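Local coordinates for protein putative NADPH:quinone reductase (Bacillus thuringiensis, PDB 3GMS) that is of unproven function but probably reduces quinones with NADPH, as a medium-chain dehydrogenase/reductase, at residues G72-V77 with E84-R89; L149-G154 with A217-G222; V301-E306 with G325-T330. One frame throughout, in Å; residues are numbered along the deposited sequence.

In the fold
Contacts 1 and 3 reach the same mixed sheet, that of the GroES-like domain: contact 1 joins strand 71-77 to the turn leading into strand 89-92, and contact 3 pairs the two strands 301-306 and 326-330, the latter hydrogen-bonded to strand 34-43. Their centres lie 24 Å apart. Contact 2 belongs to the six-stranded parallel sheet of the Rossmann-type domain, at the ends of its strands 147-150 and 214-219, where such folds generally bind the dinucleotide. It sits 38 Å from contact 1, centre to centre, on the opposite side of the chain's centre. Contact 3 comes nearer to it, with closest atoms about 8 Å apart, yet none of the three contacts touch.

Contact 1 (G72-V77 with E84-R89); sequences GIVENV and ELIGKR
Two backbone hydrogen bonds tie Val74 to the turn formed by Leu85-Lys88. Val74 N donates to Lys88 O at 3.0 Å, and Gly87 N donates to Val74 O at 2.7 Å. One residue further along, Ile73 and Arg89 form an antiparallel non-hydrogen-bonded pair, in which Arg89 CA makes a CA-H...O contact with Gly72 O at 3.3 Å. The turn is of type II and is closed by Lys88 N on Leu85 O; Gly87 takes its third position with a positive phi of 95°, a backbone suited to glycine. The side chain of Lys88, the turn's last residue, folds back so that NZ donates to Glu84 O at 3.2 Å.

Val74 CB points at the turn and packs over the Leu85 carbonyl, 3.3 Å from Leu85 O. In the apolar contacts its two methyls divide the work: CG1, anti to the backbone N (chi1 178°), lies against Ile86 CG1, whereas CG2 approaches Leu85 CG at 4.2 Å. Val77 CG1 also touches Leu85 CB, at 4.2 Å. Ile86 runs alongside Asn76, the two side chains pointing the same way, with Ile86 CG1 4.0 Å from Asn76 CA. Asn76 OD1 accepts from the N of the next residue, Val77, which meets it from above the carbonyl plane, and also from Arg83 NH1.

In the GroES-like domain this turn connects strand 71-77 to its antiparallel partner 89-92. Glu75 and Asn76 form a classic beta bulge opposite Phe36 of strand 34-43, which flanks 71-77, with Val35 touching both Val74 and Leu85, while Arg89 sends its guanidinium to Ile117 O and Asp119.

Contact 2 (L149-G154 with A217-G222); sequences LVNACG and AIDSIG
Asn151 reaches across from the end of strand 147-150 to the loop that follows strand 214-219. Its CB lies 4.2 Å from Ile221 CD1. CG sits between the backbone N and the carbonyl carbon (chi1 67°), which turns the amide toward Asp219 and Ser220, and Ile221 CD1 packs against it. OD1 accepts from Ser220 N at 2.9 Å, the donor lying in the carbonyl plane on a lone pair. ND2 donates to Asp219 OD1 at 2.8 Å in an almost straight bond (176°); OD1 lies in the amide plane, but ND2 comes to it on the anti side, tilted out of the carboxylate plane.

Behind this side chain the strands run parallel: Ile218 N donates to Leu149 O at 2.7 Å, and Asn151 N to Ile218 O at 3.3 Å. This is the C-terminal edge of the Rossmann-type sheet, where such folds generally bind the dinucleotide. Water 1 lies 2.7 Å from Asn151 O and also meets Ile218 O and Ser220 OG.

Asp219 OD1 takes two further backbone bonds, from Ile221 N in an Asx turn and from Gly222 N. With three N-H donors on one buried oxygen, the carboxylate is fixed in rotation and its negative charge is probably well stabilised.

Contact 3 (V301-E306 with G325-T330); sequences VHSTYE and GKVFLT
The strands flanking helix 310-318 in a beta-alpha-beta unit meet here side by side, and Tyr305 packs on Val327 beneath that helix. Tyr305 CD2 lies 3.8 Å from Val327 CG1, the two side chains crossing obliquely. Val327 CG2 is 3.8 Å from His302 ND1, and the His302 and Val327 side chains lie side by side, pointing the same way. Ser303 OG meets the imidazole at its edge, in plane, and shares a 2.8 Å hydrogen bond with His302 ND1.

The strands are parallel, at 27°, as the crossover requires, and backbone bonds pass between them in both directions: Phe328 N to Ser303 O at 3.0 Å, Tyr305 N to Phe328 O at 2.9 Å, and Thr330 N to Tyr305 O at 2.7 Å. Helix 310-318 packs on the face carrying Tyr305 and Val327, through Ala313, Val316 and Val317.

Thr304 and Phe328 share the other face. Val301 CG1, anti to its own N (chi1 -175°), comes within 3.8 Å of Phe328 CD2, the side chains crossing at about a right angle; Phe120 packs edge-to-face with the phenyl ring. Beyond Thr304, the methyl CG2 of Thr330 rests 4.0 Å from Thr304 CB.

Contact 1 (G72-V77 with E84-R89)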
ATOM      1  N   GLY A  72       8.965   3.152  14.336  1.00 20.12           N
ATOM      2  CA  GLY A  72       9.137   3.528  15.749  1.00 20.68           C
ATOM      3  C   GLY A  72      10.462   3.007  16.279  1.00 21.18           C
ATOM      4  O   GLY A  72      11.284   2.484  15.510  1.00 21.35           O
ATOM      5  N   ILE A  73      10.651   3.162  17.595  1.00 22.24           N
ATOM      6  CA  ILE A  73      11.895   2.769  18.292  1.00 24.08           C
ATOM      7  C   ILE A  73      11.602   1.626  19.241  1.00 23.83           C
ATOM      8  O   ILE A  73      10.677   1.717  20.032  1.00 23.62           O
ATOM      9  CB  ILE A  73      12.445   3.951  19.147  1.00 24.32           C
ATOM     10  CG1 ILE A  73      12.716   5.161  18.277  1.00 26.20           C
ATOM     11  CG2 ILE A  73      13.698   3.504  19.970  1.00 28.19           C
ATOM     12  CD1 ILE A  73      13.740   4.875  17.226  1.00 29.89           C
ATOM     13  N   VAL A  74      12.394   0.554  19.163  1.00 24.09           N
ATOM     14  CA  VAL A  74      12.212  -0.573  20.044  1.00 24.97           C
ATOM     15  C   VAL A  74      12.572  -0.125  21.443  1.00 26.02           C
ATOM     16  O   VAL A  74      13.666   0.420  21.639  1.00 26.24           O
ATOM     17  CB  VAL A  74      13.146  -1.743  19.670  1.00 24.12           C
ATOM     18  CG1 VAL A  74      12.998  -2.926  20.641  1.00 25.81           C
ATOM     19  CG2 VAL A  74      12.930  -2.206  18.238  1.00 23.80           C
ATOM     20  N   GLU A  75      11.645  -0.338  22.379  1.00 27.08           N
ATOM     21  CA  GLU A  75      11.816   0.025  23.802  0.50 28.62           C
ATOM     22  C   GLU A  75      12.086  -1.187  24.677  1.00 29.21           C
ATOM     23  O   GLU A  75      12.728  -1.076  25.745  1.00 30.40           O
ATOM     24  CB  GLU A  75      10.548   0.690  24.346  0.50 28.85           C
ATOM     25  CG  GLU A  75      10.184   1.996  23.706  0.50 31.32           C
ATOM     26  CD  GLU A  75      10.889   3.179  24.315  0.50 34.55           C
ATOM     27  OE1 GLU A  75      12.124   3.298  24.149  0.50 35.40           O
ATOM     28  OE2 GLU A  75      10.185   4.000  24.941  0.50 36.30           O
ATOM     29  N   ASN A  76      11.532  -2.325  24.280  1.00 29.65           N
ATOM     30  CA  ASN A  76      11.690  -3.563  25.069  1.00 30.90           C
ATOM     31  C   ASN A  76      11.450  -4.763  24.171  1.00 31.47           C
ATOM     32  O   ASN A  76      10.856  -4.630  23.095  1.00 31.50           O
ATOM     33  CB  ASN A  76      10.750  -3.572  26.277  1.00 30.78           C
ATOM     34  CG  ASN A  76      11.299  -4.409  27.438  1.00 33.58           C
ATOM     35  OD1 ASN A  76      12.380  -5.021  27.334  1.00 31.97           O
ATOM     36  ND2 ASN A  76      10.557  -4.432  28.539  1.00 34.48           N
ATOM     37  N   VAL A  77      11.941  -5.924  24.576  1.00 31.74           N
ATOM     38  CA  VAL A  77      11.735  -7.165  23.834  1.00 31.94           C
ATOM     39  C   VAL A  77      11.433  -8.283  24.833  1.00 33.13           C
ATOM     40  O   VAL A  77      11.797  -8.186  26.016  1.00 32.90           O
ATOM     41  CB  VAL A  77      12.954  -7.541  22.937  1.00 31.94           C
ATOM     42  CG1 VAL A  77      13.211  -6.470  21.844  1.00 31.47           C
ATOM     43  CG2 VAL A  77      14.239  -7.790  23.775  1.00 31.51           C
ATOM     44  N   GLU A  84      19.847  -6.420  21.947  1.00 41.28           N
ATOM     45  CA  GLU A  84      20.557  -5.452  21.078  1.00 41.71           C
ATOM     46  C   GLU A  84      19.590  -4.676  20.207  1.00 40.72           C
ATOM     47  O   GLU A  84      19.932  -3.630  19.676  1.00 40.86           O
ATOM     48  CB  GLU A  84      21.532  -6.136  20.117  1.00 42.72           C
ATOM     49  CG  GLU A  84      22.172  -7.426  20.601  1.00 46.94           C
ATOM     50  CD  GLU A  84      23.367  -7.204  21.501  1.00 51.59           C
ATOM     51  OE1 GLU A  84      24.275  -8.076  21.493  1.00 54.65           O
ATOM     52  OE2 GLU A  84      23.403  -6.173  22.219  1.00 53.25           O
ATOM     53  N   LEU A  85      18.396  -5.232  20.029  1.00 39.51           N
ATOM     54  CA  LEU A  85      17.352  -4.592  19.256  1.00 38.27           C
ATOM     55  C   LEU A  85      16.835  -3.344  19.946  1.00 36.49           C
ATOM     56  O   LEU A  85      16.342  -2.444  19.284  1.00 36.05           O
ATOM     57  CB  LEU A  85      16.206  -5.575  19.032  1.00 38.37           C
ATOM     58  CG  LEU A  85      15.411  -5.508  17.729  1.00 40.51           C
ATOM     59  CD1 LEU A  85      16.274  -5.622  16.473  1.00 42.60           C
ATOM     60  CD2 LEU A  85      14.348  -6.613  17.729  1.00 39.83           C
ATOM     61  N   ILE A  86      16.927  -3.284  21.273  1.00 34.93           N
ATOM     62  CA  ILE A  86      16.423  -2.116  21.984  1.00 34.30           C
ATOM     63  C   ILE A  86      17.135  -0.847  21.511  1.00 33.88           C
ATOM     64  O   ILE A  86      18.351  -0.828  21.378  1.00 33.83           O
ATOM     65  CB  ILE A  86      16.497  -2.279  23.526  1.00 33.96           C
ATOM     66  CG1 ILE A  86      15.515  -3.373  23.957  1.00 34.06           C
ATOM     67  CG2 ILE A  86      16.167  -0.969  24.213  1.00 33.52           C
ATOM     68  CD1 ILE A  86      15.785  -3.945  25.308  1.00 32.91           C
ATOM     69  N   GLY A  87      16.368   0.205  21.226  1.00 32.72           N
ATOM     70  CA  GLY A  87      16.960   1.429  20.719  1.00 31.35           C
ATOM     71  C   GLY A  87      16.960   1.564  19.208  1.00 30.42           C
ATOM     72  O   GLY A  87      17.162   2.666  18.703  1.00 30.43           O
ATOM     73  N   LYS A  88      16.736   0.461  18.485  1.00 30.13           N
ATOM     74  CA  LYS A  88      16.786   0.453  17.006  1.00 28.89           C
ATOM     75  C   LYS A  88      15.487   1.027  16.420  1.00 27.90           C
ATOM     76  O   LYS A  88      14.444   0.832  16.996  1.00 26.29           O
ATOM     77  CB  LYS A  88      16.979  -0.970  16.468  1.00 30.24           C
ATOM     78  CG  LYS A  88      18.365  -1.617  16.723  1.00 33.76           C
ATOM     79  CD  LYS A  88      19.447  -1.087  15.785  1.00 38.38           C
ATOM     80  CE  LYS A  88      20.758  -1.878  15.957  1.00 41.85           C
ATOM     81  NZ  LYS A  88      21.197  -1.866  17.379  1.00 42.68           N
ATOM     82  N   ARG A  89      15.574   1.733  15.285  1.00 26.47           N
ATOM     83  CA  ARG A  89      14.393   2.174  14.525  1.00 25.26           C
ATOM     84  C   ARG A  89      13.951   1.035  13.601  1.00 23.60           C
ATOM     85  O   ARG A  89      14.757   0.485  12.855  1.00 22.74           O
ATOM     86  CB  ARG A  89      14.697   3.429  13.670  1.00 25.77           C
ATOM     87  CG  ARG A  89      13.825   4.647  14.039  1.00 31.33           C
ATOM     88  CD  ARG A  89      13.942   5.894  13.113  1.00 31.27           C
ATOM     89  NE  ARG A  89      15.139   5.814  12.319  1.00 28.10           N
ATOM     90  CZ  ARG A  89      15.189   6.097  11.029  1.00 27.95           C
ATOM     91  NH1 ARG A  89      16.314   5.904  10.381  1.00 29.53           N
ATOM     92  NH2 ARG A  89      14.108   6.532  10.387  1.00 24.36           N
TER

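Contact 2 (L149-G154 with A217-G222)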
ATOM      1  N   LEU A 149      -0.479  -2.100 -17.977  1.00 22.83           N
ATOM      2  CA  LEU A 149      -1.507  -1.070 -17.733  1.00 23.38           C
ATOM      3  C   LEU A 149      -1.776  -0.990 -16.225  1.00 24.11           C
ATOM      4  O   LEU A 149      -1.944  -2.034 -15.565  1.00 23.84           O
ATOM      5  CB  LEU A 149      -2.817  -1.446 -18.394  1.00 22.99           C
ATOM      6  CG  LEU A 149      -2.756  -1.820 -19.901  1.00 23.65           C
ATOM      7  CD1 LEU A 149      -4.137  -2.134 -20.434  1.00 23.65           C
ATOM      8  CD2 LEU A 149      -2.120  -0.668 -20.718  1.00 25.59           C
ATOM      9  N   VAL A 150      -1.854   0.235 -15.698  1.00 23.79           N
ATOM     10  CA  VAL A 150      -2.229   0.448 -14.284  1.00 22.96           C
ATOM     11  C   VAL A 150      -3.248   1.581 -14.233  1.00 23.11           C
ATOM     12  O   VAL A 150      -2.931   2.718 -14.623  1.00 24.82           O
ATOM     13  CB  VAL A 150      -1.009   0.814 -13.431  1.00 23.50           C
ATOM     14  CG1 VAL A 150      -1.455   1.044 -11.940  1.00 23.46           C
ATOM     15  CG2 VAL A 150       0.065  -0.307 -13.488  1.00 19.98           C
ATOM     16  N   ASN A 151      -4.454   1.293 -13.779  1.00 22.28           N
ATOM     17  CA  ASN A 151      -5.419   2.366 -13.586  1.00 22.72           C
ATOM     18  C   ASN A 151      -5.369   2.988 -12.185  1.00 23.97           C
ATOM     19  O   ASN A 151      -4.608   2.535 -11.308  1.00 23.30           O
ATOM     20  CB  ASN A 151      -6.843   1.948 -14.020  1.00 23.40           C
ATOM     21  CG  ASN A 151      -7.460   0.854 -13.129  1.00 23.23           C
ATOM     22  OD1 ASN A 151      -6.963   0.585 -12.073  1.00 25.75           O
ATOM     23  ND2 ASN A 151      -8.551   0.244 -13.578  1.00 25.00           N
ATOM     24  N   ALA A 152      -6.198   4.009 -11.957  1.00 24.86           N
ATOM     25  CA  ALA A 152      -6.065   4.867 -10.756  1.00 25.15           C
ATOM     26  C   ALA A 152      -4.588   5.219 -10.491  1.00 24.97           C
ATOM     27  O   ALA A 152      -4.116   5.204  -9.348  1.00 24.02           O
ATOM     28  CB  ALA A 152      -6.730   4.176  -9.518  1.00 24.81           C
ATOM     29  N   CYS A 153      -3.860   5.542 -11.564  1.00 24.82           N
ATOM     30  CA  CYS A 153      -2.418   5.580 -11.498  1.00 25.57           C
ATOM     31  C   CYS A 153      -1.911   6.856 -10.838  1.00 25.29           C
ATOM     32  O   CYS A 153      -0.733   6.966 -10.540  1.00 25.89           O
ATOM     33  CB  CYS A 153      -1.790   5.365 -12.871  1.00 25.32           C
ATOM     34  SG  CYS A 153      -0.117   4.628 -12.867  1.00 27.68           S
ATOM     35  N   GLY A 154      -2.801   7.804 -10.589  1.00 25.93           N
ATOM     36  CA  GLY A 154      -2.411   9.006  -9.828  1.00 27.96           C
ATOM     37  C   GLY A 154      -2.242   8.733  -8.328  1.00 29.11           C
ATOM     38  O   GLY A 154      -1.819   9.602  -7.578  1.00 31.86           O
ATOM     39  N   ALA A 217      -2.246  -6.114 -16.786  1.00 23.05           N
ATOM     40  CA  ALA A 217      -2.987  -4.966 -16.279  1.00 23.51           C
ATOM     41  C   ALA A 217      -3.236  -5.108 -14.786  1.00 24.23           C
ATOM     42  O   ALA A 217      -3.444  -6.233 -14.291  1.00 24.41           O
ATOM     43  CB  ALA A 217      -4.296  -4.788 -16.994  1.00 23.45           C
ATOM     44  N   ILE A 218      -3.167  -3.975 -14.090  1.00 23.97           N
ATOM     45  CA  ILE A 218      -3.442  -3.936 -12.642  1.00 22.97           C
ATOM     46  C   ILE A 218      -4.594  -2.981 -12.434  1.00 23.99           C
ATOM     47  O   ILE A 218      -4.470  -1.778 -12.713  1.00 23.32           O
ATOM     48  CB  ILE A 218      -2.167  -3.565 -11.826  1.00 23.53           C
ATOM     49  CG1 ILE A 218      -1.099  -4.644 -12.078  1.00 23.20           C
ATOM     50  CG2 ILE A 218      -2.523  -3.444 -10.307  1.00 23.51           C
ATOM     51  CD1 ILE A 218       0.193  -4.511 -11.268  1.00 27.06           C
ATOM     52  N   ASP A 219      -5.708  -3.550 -11.973  1.00 22.36           N
ATOM     53  CA  ASP A 219      -6.952  -2.818 -11.723  1.00 23.42           C
ATOM     54  C   ASP A 219      -7.159  -2.534 -10.225  1.00 24.33           C
ATOM     55  O   ASP A 219      -7.135  -3.462  -9.395  1.00 24.06           O
ATOM     56  CB  ASP A 219      -8.102  -3.632 -12.305  1.00 23.51           C
ATOM     57  CG  ASP A 219      -9.489  -3.052 -12.001  1.00 25.35           C
ATOM     58  OD1 ASP A 219      -9.676  -1.822 -11.987  1.00 26.91           O
ATOM     59  OD2 ASP A 219     -10.416  -3.868 -11.825  1.00 27.83           O
ATOM     60  N   SER A 220      -7.350  -1.254  -9.921  1.00 24.84           N
ATOM     61  CA  SER A 220      -7.667  -0.772  -8.578  1.00 25.21           C
ATOM     62  C   SER A 220      -9.135  -0.370  -8.448  1.00 26.37           C
ATOM     63  O   SER A 220      -9.606  -0.105  -7.348  1.00 27.38           O
ATOM     64  CB  SER A 220      -6.795   0.452  -8.231  1.00 24.70           C
ATOM     65  OG  SER A 220      -5.443   0.067  -8.152  1.00 26.07           O
ATOM     66  N   ILE A 221      -9.856  -0.323  -9.573  1.00 26.76           N
ATOM     67  CA  ILE A 221     -11.185   0.296  -9.606  1.00 27.42           C
ATOM     68  C   ILE A 221     -12.338  -0.682  -9.713  1.00 28.11           C
ATOM     69  O   ILE A 221     -13.337  -0.546  -9.000  1.00 27.72           O
ATOM     70  CB  ILE A 221     -11.294   1.292 -10.817  1.00 27.38           C
ATOM     71  CG1 ILE A 221     -10.178   2.349 -10.748  1.00 28.21           C
ATOM     72  CG2 ILE A 221     -12.688   1.971 -10.851  1.00 28.32           C
ATOM     73  CD1 ILE A 221     -10.178   3.346 -11.960  1.00 28.88           C
ATOM     74  N   GLY A 222     -12.213  -1.660 -10.606  1.00 28.40           N
ATOM     75  CA  GLY A 222     -13.320  -2.597 -10.850  1.00 30.07           C
ATOM     76  C   GLY A 222     -14.411  -2.038 -11.762  1.00 31.44           C
ATOM     77  O   GLY A 222     -14.209  -1.012 -12.432  1.00 31.04           O
TER
HETATM   78  O   HOH W   1      -4.335  -0.018 -10.541  1.00 26.36           O

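Contact 3 (V301-E306 with G325-T330)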
ATOM      1  N   VAL A 301       5.379  14.781   2.097  1.00 26.53           N
ATOM      2  CA  VAL A 301       4.446  14.967   3.178  1.00 26.83           C
ATOM      3  C   VAL A 301       3.395  16.039   2.862  1.00 27.00           C
ATOM      4  O   VAL A 301       3.759  17.205   2.609  1.00 29.10           O
ATOM      5  CB  VAL A 301       5.188  15.368   4.479  1.00 26.00           C
ATOM      6  CG1 VAL A 301       4.236  15.434   5.635  1.00 27.63           C
ATOM      7  CG2 VAL A 301       6.290  14.325   4.790  1.00 26.22           C
ATOM      8  N   HIS A 302       2.118  15.664   2.928  1.00 24.93           N
ATOM      9  CA  HIS A 302       0.986  16.625   2.859  1.00 25.66           C
ATOM     10  C   HIS A 302       0.818  17.416   4.158  1.00 24.83           C
ATOM     11  O   HIS A 302       0.816  18.648   4.155  1.00 24.88           O
ATOM     12  CB  HIS A 302      -0.330  15.896   2.507  1.00 25.51           C
ATOM     13  CG  HIS A 302      -1.537  16.797   2.405  1.00 28.06           C
ATOM     14  ND1 HIS A 302      -2.256  17.224   3.503  1.00 28.59           N
ATOM     15  CD2 HIS A 302      -2.160  17.326   1.318  1.00 31.15           C
ATOM     16  CE1 HIS A 302      -3.260  17.987   3.101  1.00 30.68           C
ATOM     17  NE2 HIS A 302      -3.226  18.065   1.781  1.00 31.53           N
ATOM     18  N   SER A 303       0.658  16.711   5.276  1.00 24.57           N
ATOM     19  CA  SER A 303       0.414  17.346   6.557  1.00 23.38           C
ATOM     20  C   SER A 303       0.609  16.305   7.638  1.00 23.69           C
ATOM     21  O   SER A 303       0.670  15.104   7.327  1.00 23.84           O
ATOM     22  CB  SER A 303      -1.007  17.978   6.633  1.00 23.06           C
ATOM     23  OG  SER A 303      -2.062  17.072   6.297  1.00 23.33           O
ATOM     24  N   THR A 304       0.736  16.780   8.878  1.00 23.99           N
ATOM     25  CA  THR A 304       1.045  15.954  10.050  1.00 24.32           C
ATOM     26  C   THR A 304       0.125  16.305  11.229  1.00 25.44           C
ATOM     27  O   THR A 304      -0.190  17.512  11.470  1.00 24.79           O
ATOM     28  CB  THR A 304       2.523  16.131  10.466  1.00 24.74           C
ATOM     29  OG1 THR A 304       2.814  17.525  10.746  1.00 22.77           O
ATOM     30  CG2 THR A 304       3.453  15.626   9.351  1.00 23.66           C
ATOM     31  N   TYR A 305      -0.299  15.273  11.974  1.00 23.94           N
ATOM     32  CA  TYR A 305      -1.249  15.443  13.065  1.00 24.55           C
ATOM     33  C   TYR A 305      -0.814  14.550  14.183  1.00 24.76           C
ATOM     34  O   TYR A 305      -0.328  13.418  13.946  1.00 23.60           O
ATOM     35  CB  TYR A 305      -2.647  14.987  12.623  1.00 24.10           C
ATOM     36  CG  TYR A 305      -3.257  15.924  11.612  1.00 24.76           C
ATOM     37  CD1 TYR A 305      -4.070  16.965  12.048  1.00 22.30           C
ATOM     38  CD2 TYR A 305      -3.020  15.784  10.236  1.00 23.78           C
ATOM     39  CE1 TYR A 305      -4.641  17.838  11.146  1.00 24.99           C
ATOM     40  CE2 TYR A 305      -3.578  16.695   9.309  1.00 24.64           C
ATOM     41  CZ  TYR A 305      -4.407  17.705   9.808  1.00 25.19           C
ATOM     42  OH  TYR A 305      -5.018  18.632   8.980  1.00 28.53           O
ATOM     43  N   GLU A 306      -1.016  15.019  15.401  0.50 25.15           N
ATOM     44  CA  GLU A 306      -0.805  14.171  16.548  0.50 26.18           C
ATOM     45  C   GLU A 306      -1.896  13.106  16.606  0.50 26.48           C
ATOM     46  O   GLU A 306      -3.041  13.329  16.178  0.50 25.60           O
ATOM     47  CB  GLU A 306      -0.789  15.019  17.817  0.50 26.80           C
ATOM     48  CG  GLU A 306       0.316  16.062  17.776  0.50 28.53           C
ATOM     49  CD  GLU A 306       1.654  15.458  18.113  0.50 30.93           C
ATOM     50  OE1 GLU A 306       1.680  14.479  18.896  0.50 31.37           O
ATOM     51  OE2 GLU A 306       2.672  15.966  17.610  0.50 32.85           O
ATOM     52  N   GLY A 325      -0.008  14.312  -1.747  1.00 37.48           N
ATOM     53  CA  GLY A 325       0.859  13.916  -0.645  1.00 33.55           C
ATOM     54  C   GLY A 325       0.189  13.112   0.441  1.00 30.60           C
ATOM     55  O   GLY A 325      -1.033  13.041   0.522  1.00 29.29           O
ATOM     56  N   LYS A 326       1.020  12.532   1.303  1.00 28.59           N
ATOM     57  CA  LYS A 326       0.589  11.666   2.375  1.00 26.56           C
ATOM     58  C   LYS A 326       0.336  12.406   3.710  1.00 25.37           C
ATOM     59  O   LYS A 326       1.133  13.242   4.098  1.00 23.48           O
ATOM     60  CB  LYS A 326       1.701  10.630   2.566  1.00 27.61           C
ATOM     61  CG  LYS A 326       1.284   9.433   3.369  1.00 29.75           C
ATOM     62  CD  LYS A 326       0.252   8.564   2.624  1.00 33.70           C
ATOM     63  CE  LYS A 326       0.889   7.641   1.625  1.00 38.65           C
ATOM     64  NZ  LYS A 326      -0.117   6.668   1.146  1.00 38.73           N
ATOM     65  N   VAL A 327      -0.782  12.104   4.390  1.00 23.64           N
ATOM     66  CA  VAL A 327      -1.057  12.649   5.692  1.00 22.23           C
ATOM     67  C   VAL A 327      -0.519  11.667   6.737  1.00 21.60           C
ATOM     68  O   VAL A 327      -0.651  10.465   6.563  1.00 22.49           O
ATOM     69  CB  VAL A 327      -2.576  12.809   5.889  1.00 23.37           C
ATOM     70  CG1 VAL A 327      -2.883  13.382   7.304  1.00 22.87           C
ATOM     71  CG2 VAL A 327      -3.143  13.737   4.778  1.00 23.22           C
ATOM     72  N   PHE A 328       0.108  12.160   7.783  1.00 20.59           N
ATOM     73  CA  PHE A 328       0.663  11.282   8.825  1.00 20.95           C
ATOM     74  C   PHE A 328       0.178  11.591  10.207  1.00 21.07           C
ATOM     75  O   PHE A 328      -0.132  12.759  10.527  1.00 20.24           O
ATOM     76  CB  PHE A 328       2.207  11.415   8.849  1.00 20.88           C
ATOM     77  CG  PHE A 328       2.884  11.002   7.575  1.00 22.52           C
ATOM     78  CD1 PHE A 328       3.418   9.707   7.437  1.00 21.04           C
ATOM     79  CD2 PHE A 328       3.043  11.903   6.521  1.00 20.62           C
ATOM     80  CE1 PHE A 328       4.052   9.338   6.261  1.00 22.39           C
ATOM     81  CE2 PHE A 328       3.663  11.518   5.308  1.00 23.13           C
ATOM     82  CZ  PHE A 328       4.180  10.235   5.192  1.00 22.04           C
ATOM     83  N   LEU A 329       0.209  10.547  11.052  1.00 19.29           N
ATOM     84  CA  LEU A 329      -0.054  10.654  12.487  1.00 20.30           C
ATOM     85  C   LEU A 329       1.248  10.545  13.198  1.00 21.24           C
ATOM     86  O   LEU A 329       1.958   9.547  13.039  1.00 20.91           O
ATOM     87  CB  LEU A 329      -0.964   9.512  12.956  1.00 19.91           C
ATOM     88  CG  LEU A 329      -2.405   9.561  12.418  1.00 20.18           C
ATOM     89  CD1 LEU A 329      -3.156   8.240  12.618  1.00 23.40           C
ATOM     90  CD2 LEU A 329      -3.249  10.809  12.926  1.00 23.20           C
ATOM     91  N   THR A 330       1.608  11.586  13.959  1.00 21.42           N
ATOM     92  CA  THR A 330       2.971  11.621  14.466  1.00 24.07           C
ATOM     93  C   THR A 330       2.921  11.614  15.994  1.00 25.33           C
ATOM     94  O   THR A 330       1.900  11.998  16.591  1.00 27.08           O
ATOM     95  CB  THR A 330       3.770  12.851  13.943  1.00 23.81           C
ATOM     96  OG1 THR A 330       3.156  14.052  14.432  1.00 27.53           O
ATOM     97  CG2 THR A 330       3.853  12.887  12.403  1.00 24.62           C
TER
HETATM   98  O   HOH W   2       4.538  14.778  16.568  1.00 37.17           O